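Local coordinates for phosphoribosylaminoimidazole-succinocarboxamide synthase (Pyrococcus horikoshii, PDB 3U55), which catalyses the ATP-dependent ligation of L-aspartate to the carboxylate of the nucleotide CAIR, forming SAICAR in de novo purine biosynthesis, at residues 93-98 with 170-175. Numbering follows the deposited sequence.
With SO4 (sulfate ion), chain B.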
ATOM      1  N   ARG A  93       2.740 -13.527  -1.789  1.00 11.86           N
ATOM      2  CA  ARG A  93       1.483 -14.231  -2.072  1.00 11.09           C
ATOM      3  C   ARG A  93       1.504 -14.834  -3.484  1.00 11.52           C
ATOM      4  O   ARG A  93       1.790 -14.142  -4.466  1.00  9.58           O
ATOM      5  CB  ARG A  93       0.277 -13.287  -1.882  1.00 11.82           C
ATOM      6  CG  ARG A  93       0.498 -12.175  -0.809  1.00 15.42           C
ATOM      7  CD  ARG A  93      -0.762 -11.323  -0.529  1.00 20.29           C
ATOM      8  NE  ARG A  93      -1.685 -12.079   0.300  1.00 22.83           N
ATOM      9  CZ  ARG A  93      -2.089 -11.766   1.528  1.00 19.68           C
ATOM     10  NH1 ARG A  93      -1.718 -10.641   2.146  1.00 16.11           N
ATOM     11  NH2 ARG A  93      -2.909 -12.599   2.134  1.00 19.15           N
ATOM     12  N   ASN A  94       1.210 -16.134  -3.554  1.00 11.15           N
ATOM     13  CA  ASN A  94       1.150 -16.895  -4.803  1.00 11.14           C
ATOM     14  C   ASN A  94      -0.289 -17.195  -5.218  1.00 13.04           C
ATOM     15  O   ASN A  94      -0.608 -17.287  -6.416  1.00 12.38           O
ATOM     16  CB  ASN A  94       1.886 -18.219  -4.628  1.00 10.57           C
ATOM     17  CG  ASN A  94       3.350 -18.034  -4.310  1.00 11.22           C
ATOM     18  OD1 ASN A  94       4.083 -17.368  -5.055  1.00 15.11           O
ATOM     19  ND2 ASN A  94       3.793 -18.625  -3.207  1.00 11.82           N
ATOM     20  N   VAL A  95      -1.141 -17.361  -4.213  1.00 11.52           N
ATOM     21  CA  VAL A  95      -2.549 -17.690  -4.396  1.00 13.34           C
ATOM     22  C   VAL A  95      -3.354 -16.687  -3.581  1.00 14.18           C
ATOM     23  O   VAL A  95      -2.927 -16.295  -2.487  1.00 13.27           O
ATOM     24  CB  VAL A  95      -2.834 -19.133  -3.917  1.00 11.25           C
ATOM     25  CG1 VAL A  95      -4.320 -19.462  -3.986  1.00 15.10           C
ATOM     26  CG2 VAL A  95      -2.020 -20.137  -4.724  1.00 15.61           C
ATOM     27  N   VAL A  96      -4.500 -16.252  -4.110  1.00 13.94           N
ATOM     28  CA  VAL A  96      -5.339 -15.271  -3.403  1.00 15.08           C
ATOM     29  C   VAL A  96      -5.985 -15.886  -2.153  1.00 15.41           C
ATOM     30  O   VAL A  96      -6.642 -16.933  -2.212  1.00 15.45           O
ATOM     31  CB  VAL A  96      -6.414 -14.628  -4.326  1.00 14.12           C
ATOM     32  CG1 VAL A  96      -7.353 -13.745  -3.538  1.00 14.59           C
ATOM     33  CG2 VAL A  96      -5.755 -13.813  -5.446  1.00 14.30           C
ATOM     34  N   ALA A  97      -5.763 -15.224  -1.020  1.00 15.85           N
ATOM     35  CA  ALA A  97      -6.315 -15.633   0.267  1.00 15.20           C
ATOM     36  C   ALA A  97      -6.206 -14.451   1.219  1.00 15.41           C
ATOM     37  O   ALA A  97      -5.535 -13.465   0.910  1.00 14.30           O
ATOM     38  CB  ALA A  97      -5.548 -16.838   0.819  1.00 14.97           C
ATOM     39  N   GLY A  98      -6.877 -14.548   2.365  1.00 18.11           N
ATOM     40  CA  GLY A  98      -6.760 -13.550   3.427  1.00 17.76           C
ATOM     41  C   GLY A  98      -7.103 -12.132   3.016  1.00 18.39           C
ATOM     42  O   GLY A  98      -8.081 -11.904   2.297  1.00 19.12           O
ATOM     43  N   ILE A 170       0.724 -26.737  -1.255  1.00 18.35           N
ATOM     44  CA  ILE A 170       0.744 -25.472  -1.978  1.00 16.46           C
ATOM     45  C   ILE A 170       1.080 -24.335  -1.016  1.00 14.96           C
ATOM     46  O   ILE A 170       0.373 -24.114  -0.036  1.00 13.77           O
ATOM     47  CB  ILE A 170      -0.626 -25.196  -2.649  1.00 17.57           C
ATOM     48  CG1 ILE A 170      -0.998 -26.340  -3.608  1.00 19.43           C
ATOM     49  CG2 ILE A 170      -0.620 -23.850  -3.366  1.00 16.62           C
ATOM     50  CD1 ILE A 170      -2.403 -26.245  -4.174  1.00 27.62           C
ATOM     51  N   LEU A 171       2.170 -23.625  -1.296  1.00 15.84           N
ATOM     52  CA  LEU A 171       2.510 -22.428  -0.545  1.00 13.46           C
ATOM     53  C   LEU A 171       1.654 -21.284  -1.057  1.00 14.18           C
ATOM     54  O   LEU A 171       1.927 -20.719  -2.121  1.00 14.51           O
ATOM     55  CB  LEU A 171       3.993 -22.091  -0.695  1.00 14.54           C
ATOM     56  CG  LEU A 171       4.465 -20.870   0.108  1.00 14.25           C
ATOM     57  CD1 LEU A 171       4.281 -21.088   1.619  1.00 10.60           C
ATOM     58  CD2 LEU A 171       5.908 -20.554  -0.228  1.00 17.27           C
ATOM     59  N   VAL A 172       0.610 -20.959  -0.303  1.00 11.42           N
ATOM     60  CA  VAL A 172      -0.349 -19.934  -0.709  1.00 12.53           C
ATOM     61  C   VAL A 172       0.211 -18.518  -0.511  1.00 12.80           C
ATOM     62  O   VAL A 172       0.194 -17.687  -1.434  1.00 11.03           O
ATOM     63  CB  VAL A 172      -1.683 -20.117   0.042  1.00 11.91           C
ATOM     64  CG1 VAL A 172      -2.552 -18.873  -0.060  1.00 11.45           C
ATOM     65  CG2 VAL A 172      -2.417 -21.369  -0.487  1.00 12.78           C
ATOM     66  N   ASP A 173       0.690 -18.262   0.704  1.00 13.73           N
ATOM     67  CA  ASP A 173       1.386 -17.021   1.043  1.00 13.23           C
ATOM     68  C   ASP A 173       2.223 -17.255   2.298  1.00 14.00           C
ATOM     69  O   ASP A 173       2.136 -18.321   2.914  1.00 13.81           O
ATOM     70  CB  ASP A 173       0.414 -15.828   1.208  1.00 11.65           C
ATOM     71  CG  ASP A 173      -0.634 -16.033   2.318  1.00 17.11           C
ATOM     72  OD1 ASP A 173      -0.286 -16.444   3.448  1.00 17.33           O
ATOM     73  OD2 ASP A 173      -1.815 -15.736   2.061  1.00 18.28           O
ATOM     74  N   PHE A 174       3.046 -16.274   2.661  1.00 12.10           N
ATOM     75  CA  PHE A 174       3.811 -16.330   3.912  1.00 11.48           C
ATOM     76  C   PHE A 174       4.295 -14.944   4.302  1.00 10.47           C
ATOM     77  O   PHE A 174       4.358 -14.040   3.462  1.00 11.00           O
ATOM     78  CB  PHE A 174       4.986 -17.330   3.835  1.00 10.33           C
ATOM     79  CG  PHE A 174       6.006 -16.997   2.787  1.00 11.82           C
ATOM     80  CD1 PHE A 174       7.172 -16.323   3.127  1.00 13.90           C
ATOM     81  CD2 PHE A 174       5.801 -17.353   1.455  1.00 10.43           C
ATOM     82  CE1 PHE A 174       8.128 -16.002   2.163  1.00 15.44           C
ATOM     83  CE2 PHE A 174       6.758 -17.044   0.477  1.00 10.63           C
ATOM     84  CZ  PHE A 174       7.924 -16.356   0.836  1.00 11.41           C
ATOM     85  N   LYS A 175       4.624 -14.789   5.581  1.00 10.75           N
ATOM     86  CA  LYS A 175       5.057 -13.512   6.134  1.00 10.61           C
ATOM     87  C   LYS A 175       6.474 -13.627   6.683  1.00  9.78           C
ATOM     88  O   LYS A 175       6.775 -14.543   7.459  1.00 10.93           O
ATOM     89  CB  LYS A 175       4.094 -13.074   7.235  1.00 11.50           C
ATOM     90  CG  LYS A 175       4.332 -11.667   7.760  1.00 20.74           C
TER
HETATM   91  S   SO4 B 500      -3.390 -11.705   5.705  1.00 33.25           S
HETATM   92  O1  SO4 B 500      -3.821 -12.191   4.407  1.00 32.86           O
HETATM   93  O2  SO4 B 500      -2.860 -12.800   6.510  1.00 37.15           O
HETATM   94  O3  SO4 B 500      -2.368 -10.680   5.487  1.00 40.14           O
HETATM   95  O4  SO4 B 500      -4.527 -11.129   6.411  1.00 36.12           O
HETATM   96  O   HOH W   1      -2.576 -14.714  -0.312  1.00 11.90           O
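Val172 O takes two backbone N-H groups where the chain turns its corner at Asn94: the N of Asn94 lies 2.8 Å from it and the N of Val95 3.1 Å, so one shared oxygen pins both N-H groups of the corner. The Asn94 side chain adds a third bond, its ND2 standing 3.0 Å from Leu171 O and above that carbonyl's plane; ND2 also bonds OD1 of Asn157. Just before the corner, Arg93 and Asp173 form an antiparallel non-hydrogen-bonded pair.

The side chains of that pair lie side by side on one face of the sheet, pointing the same way. Arg93 NH2 makes a salt bridge to Asp173 OD2 at 3.3 Å, with guanidinium and carboxylate planes 78° apart. A water accepts from Arg93 NE and lies within hydrogen-bonding distance of both Asp173 OD2 and Val95 O. A bend at chi3 (76°) swings the guanidinium toward a sulfate, probably from the crystallisation liquor, which sits at its edge; NH2 approaches sulfate O1 at a doubtfully short distance, and NH1 makes a weak bond to O3. Ser99 N and Arg198 NH1 also bond the sulfate, and Arg198 salt-bridges Asp173.

Among the apolar groups, Val172 CG1 touches both Val95 CB (3.9 Å) and Ala97 CB (3.7 Å), while Val95 CG2 touches Ile170 CG2.

Strand 84-93 pairs with strand 169-180 up to Arg93, in an antiparallel sheet; the chain then turns out of that pairing, with Val95 and Ala97 packing on Val172. Strand 111-121 flanks the corner, its Glu118 salt-bridging Arg93 NH1; helix 143-165 packs against Asn94 and Leu171, and strand 197-201 meets Val172.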